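Local coordinates for protein glucosamine 6-phosphate N-acetyltransferase (Arabidopsis thaliana, PDB 3T90) that catalyses the transfer of an acetyl group from acetyl-CoA to D-glucosamine 6-phosphate, a step in UDP-N-acetylglucosamine biosynthesis, as a homodimer of GNAT fold, at residues I20-V28 and D88-R96. Numbering follows the deposited sequence.
Sequences IELLGQLTV and DVVVDSRFR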
loop_
_atom_site.group_PDB
_atom_site.type_symbol
_atom_site.label_atom_id
_atom_site.label_comp_id
_atom_site.label_asym_id
_atom_site.label_seq_id
_atom_site.Cartn_x
_atom_site.Cartn_y
_atom_site.Cartn_z
ATOM N N ILE A 20 -14.254 -15.732 -0.938
ATOM C CA ILE A 20 -14.436 -14.981 0.281
ATOM C C ILE A 20 -14.203 -15.911 1.493
ATOM O O ILE A 20 -13.499 -15.526 2.451
ATOM C CB ILE A 20 -15.859 -14.375 0.320
ATOM C CG1 ILE A 20 -16.037 -13.431 -0.904
ATOM C CG2 ILE A 20 -16.151 -13.646 1.698
ATOM C CD1 ILE A 20 -15.062 -12.197 -0.804
ATOM N N GLU A 21 -14.664 -17.157 1.393
ATOM C CA GLU A 21 -14.384 -18.142 2.464
ATOM C C GLU A 21 -12.882 -18.296 2.720
ATOM O O GLU A 21 -12.478 -18.353 3.901
ATOM C CB GLU A 21 -15.044 -19.465 2.139
ATOM C CG GLU A 21 -16.599 -19.343 2.100
ATOM C CD GLU A 21 -17.078 -19.210 0.664
ATOM O OE1 GLU A 21 -16.628 -18.307 -0.121
ATOM O OE2 GLU A 21 -17.938 -20.070 0.255
ATOM N N LEU A 22 -12.057 -18.328 1.674
ATOM C CA LEU A 22 -10.618 -18.479 1.854
ATOM C C LEU A 22 -10.057 -17.215 2.503
ATOM O O LEU A 22 -9.190 -17.331 3.414
ATOM C CB LEU A 22 -9.999 -18.707 0.482
ATOM C CG LEU A 22 -8.487 -18.597 0.479
ATOM C CD1 LEU A 22 -7.832 -19.661 1.433
ATOM C CD2 LEU A 22 -7.926 -18.698 -0.969
ATOM N N LEU A 23 -10.517 -16.023 2.050
ATOM C CA LEU A 23 -10.047 -14.791 2.727
ATOM C C LEU A 23 -10.310 -14.824 4.242
ATOM O O LEU A 23 -9.551 -14.222 4.989
ATOM C CB LEU A 23 -10.632 -13.513 2.118
ATOM C CG LEU A 23 -10.134 -13.202 0.704
ATOM C CD1 LEU A 23 -10.925 -12.047 0.051
ATOM C CD2 LEU A 23 -8.585 -12.910 0.683
ATOM N N GLY A 24 -11.388 -15.485 4.648
ATOM C CA GLY A 24 -11.750 -15.600 6.057
ATOM C C GLY A 24 -10.693 -16.372 6.871
ATOM O O GLY A 24 -10.698 -16.250 8.087
ATOM N N GLN A 25 -9.802 -17.104 6.239
ATOM C CA GLN A 25 -8.658 -17.750 6.932
ATOM C C GLN A 25 -7.531 -16.756 7.234
ATOM O O GLN A 25 -6.638 -17.065 8.047
ATOM C CB GLN A 25 -8.092 -18.917 6.104
ATOM C CG GLN A 25 -9.199 -19.989 5.927
ATOM C CD GLN A 25 -8.582 -21.298 5.398
ATOM O OE1 GLN A 25 -7.418 -21.624 5.635
ATOM N NE2 GLN A 25 -9.370 -22.034 4.636
ATOM N N LEU A 26 -7.591 -15.577 6.623
ATOM C CA LEU A 26 -6.644 -14.463 6.949
ATOM C C LEU A 26 -7.298 -13.568 7.974
ATOM O O LEU A 26 -6.676 -13.367 9.059
ATOM C CB LEU A 26 -6.266 -13.700 5.674
ATOM C CG LEU A 26 -5.370 -12.479 5.915
ATOM C CD1 LEU A 26 -4.029 -12.778 6.507
ATOM C CD2 LEU A 26 -5.187 -11.823 4.477
ATOM N N THR A 27 -8.429 -12.915 7.654
ATOM C CA THR A 27 -9.088 -12.123 8.718
ATOM C C THR A 27 -10.575 -12.020 8.390
ATOM O O THR A 27 -11.068 -12.643 7.424
ATOM C CB THR A 27 -8.415 -10.786 8.867
ATOM O OG1 THR A 27 -8.827 -10.209 10.132
ATOM C CG2 THR A 27 -8.767 -9.752 7.744
ATOM N N VAL A 28 -11.286 -11.250 9.193
ATOM C CA VAL A 28 -12.729 -11.109 9.117
ATOM C C VAL A 28 -13.110 -10.633 7.706
ATOM O O VAL A 28 -12.554 -9.649 7.196
ATOM C CB VAL A 28 -13.169 -10.025 10.120
ATOM C CG1 VAL A 28 -14.688 -9.713 9.986
ATOM C CG2 VAL A 28 -12.747 -10.388 11.539
ATOM N N ASP A 88 -3.094 -9.389 1.297
ATOM C CA ASP A 88 -4.171 -10.390 1.302
ATOM C C ASP A 88 -3.737 -11.732 0.739
ATOM O O ASP A 88 -4.438 -12.383 -0.059
ATOM C CB ASP A 88 -5.432 -9.820 0.616
ATOM C CG ASP A 88 -6.009 -8.550 1.278
ATOM O OD1 ASP A 88 -5.514 -8.215 2.401
ATOM O OD2 ASP A 88 -6.864 -7.953 0.661
ATOM N N VAL A 89 -2.515 -12.110 1.116
ATOM C CA VAL A 89 -1.939 -13.447 0.762
ATOM C C VAL A 89 -2.397 -14.523 1.738
ATOM O O VAL A 89 -2.235 -14.401 2.934
ATOM C CB VAL A 89 -0.426 -13.349 0.754
ATOM C CG1 VAL A 89 0.145 -14.754 0.407
ATOM C CG2 VAL A 89 0.105 -12.314 -0.317
ATOM N N VAL A 90 -3.069 -15.561 1.209
ATOM C CA VAL A 90 -3.580 -16.622 2.125
ATOM C C VAL A 90 -3.663 -17.912 1.326
ATOM O O VAL A 90 -3.971 -17.913 0.138
ATOM C CB VAL A 90 -4.923 -16.200 2.807
ATOM C CG1 VAL A 90 -5.904 -15.956 1.879
ATOM C CG2 VAL A 90 -5.427 -17.303 3.762
ATOM N N VAL A 91 -3.229 -18.997 1.971
ATOM C CA VAL A 91 -3.337 -20.352 1.423
ATOM C C VAL A 91 -4.271 -21.137 2.300
ATOM O O VAL A 91 -4.146 -21.094 3.535
ATOM C CB VAL A 91 -1.945 -21.006 1.364
ATOM C CG1 VAL A 91 -2.054 -22.454 0.731
ATOM C CG2 VAL A 91 -1.082 -20.180 0.560
ATOM N N ASP A 92 -5.224 -21.853 1.700
ATOM C CA ASP A 92 -6.132 -22.738 2.472
ATOM C C ASP A 92 -5.274 -23.693 3.337
ATOM O O ASP A 92 -4.324 -24.282 2.816
ATOM C CB ASP A 92 -7.030 -23.479 1.495
ATOM C CG ASP A 92 -8.188 -24.178 2.185
ATOM O OD1 ASP A 92 -8.116 -24.629 3.336
ATOM O OD2 ASP A 92 -9.186 -24.358 1.491
ATOM N N SER A 93 -5.654 -23.819 4.598
ATOM C CA SER A 93 -4.915 -24.642 5.562
ATOM C C SER A 93 -4.802 -26.097 5.035
ATOM O O SER A 93 -3.755 -26.745 5.257
ATOM C CB SER A 93 -5.572 -24.569 6.950
ATOM O OG SER A 93 -6.931 -24.973 6.876
ATOM N N ARG A 94 -5.811 -26.565 4.311
ATOM C CA ARG A 94 -5.769 -27.922 3.711
ATOM C C ARG A 94 -4.581 -28.083 2.761
ATOM O O ARG A 94 -4.090 -29.207 2.500
ATOM C CB ARG A 94 -6.992 -28.211 2.823
ATOM C CG ARG A 94 -8.393 -27.938 3.301
ATOM C CD ARG A 94 -9.434 -28.729 2.441
ATOM N NE ARG A 94 -10.077 -27.991 1.340
ATOM C CZ ARG A 94 -10.940 -26.968 1.486
ATOM N NH1 ARG A 94 -11.242 -26.487 2.701
ATOM N NH2 ARG A 94 -11.489 -26.391 0.403
ATOM N N PHE A 95 -4.169 -27.002 2.125
ATOM C CA PHE A 95 -3.215 -27.080 1.037
ATOM C C PHE A 95 -1.901 -26.461 1.432
ATOM O O PHE A 95 -1.149 -26.032 0.574
ATOM C CB PHE A 95 -3.761 -26.389 -0.250
ATOM C CG PHE A 95 -5.004 -27.061 -0.868
ATOM C CD1 PHE A 95 -4.928 -28.362 -1.423
ATOM C CD2 PHE A 95 -6.236 -26.382 -0.954
ATOM C CE1 PHE A 95 -6.030 -28.955 -1.962
ATOM C CE2 PHE A 95 -7.346 -26.987 -1.531
ATOM C CZ PHE A 95 -7.231 -28.295 -2.041
ATOM N N ARG A 96 -1.616 -26.351 2.725
ATOM C CA ARG A 96 -0.330 -25.777 3.130
ATOM C C ARG A 96 0.779 -26.823 2.864
ATOM O O ARG A 96 0.470 -28.000 2.760
ATOM C CB ARG A 96 -0.399 -25.161 4.538
ATOM C CG ARG A 96 -1.452 -23.985 4.548
ATOM C CD ARG A 96 -1.277 -22.908 5.609
ATOM N NE ARG A 96 -2.443 -22.051 5.527
ATOM C CZ ARG A 96 -3.136 -21.515 6.542
ATOM N NH1 ARG A 96 -2.769 -21.769 7.810
ATOM N NH2 ARG A 96 -4.234 -20.727 6.277
#
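Gln25 reaches across from the turn that follows helix 19-23 and grips the turn after strand 82-91 with both ends of its amide. With CG beside its own backbone N (chi1 -62°) and the chain extended beyond, Gln25 OE1 accepts from Ser93 N at 3.0 Å, in the carbonyl plane and on a lone pair, while Gln25 NE2 donates almost straight to Asp92 OD1 at 3.2 Å. Amide and carboxylate planes stand nearly perpendicular, 88° apart; Asp92 OD1 lies in the plane of the Gln25 amide, and NE2 comes down on it from above the carboxylate plane. On the opposite face of that carboxylate, Arg94 N bonds the same oxygen and closes an Asx turn. The Arg96 guanidinium, close to OE1 but not bonded to it, holds Val91 O side-on through NE and NH2.

Behind these bonds, Val90 points toward residues 20-28. Val90 CG1 lies 4.0 Å from Leu22 CG, Val90 CG2 is 3.9 Å from Gln25 CB, and Leu26 CB packs against Val90 CB. Leu22, its CG anti to the backbone N (chi1 168°), carries CD1 on to within 3.4 Å of Asp92 N and also touches Ile64 and Thr67 of the adjoining strand 63-74. At the other end, Leu26 CD2 lies 3.6 Å from Asp88 CA; Asp88 itself forms a salt bridge with Lys75 of the second subunit.

With an alanine at Gln25, Ser93 N and one face of the Asp92 carboxylate would probably be left without these partners, and the turn would lose its polar tie to residues 20-28. Accepting at OE1 and donating at NE2 fixes the rotation of the Gln25 amide and, beside the packing of Leu22 and Leu26 on Val90, joins residues 22-26 to strand 82-91 of the GNAT sheet, near Thr27, Asp88 and Val89, which probably bind the sugar phosphate, as in related enzymes.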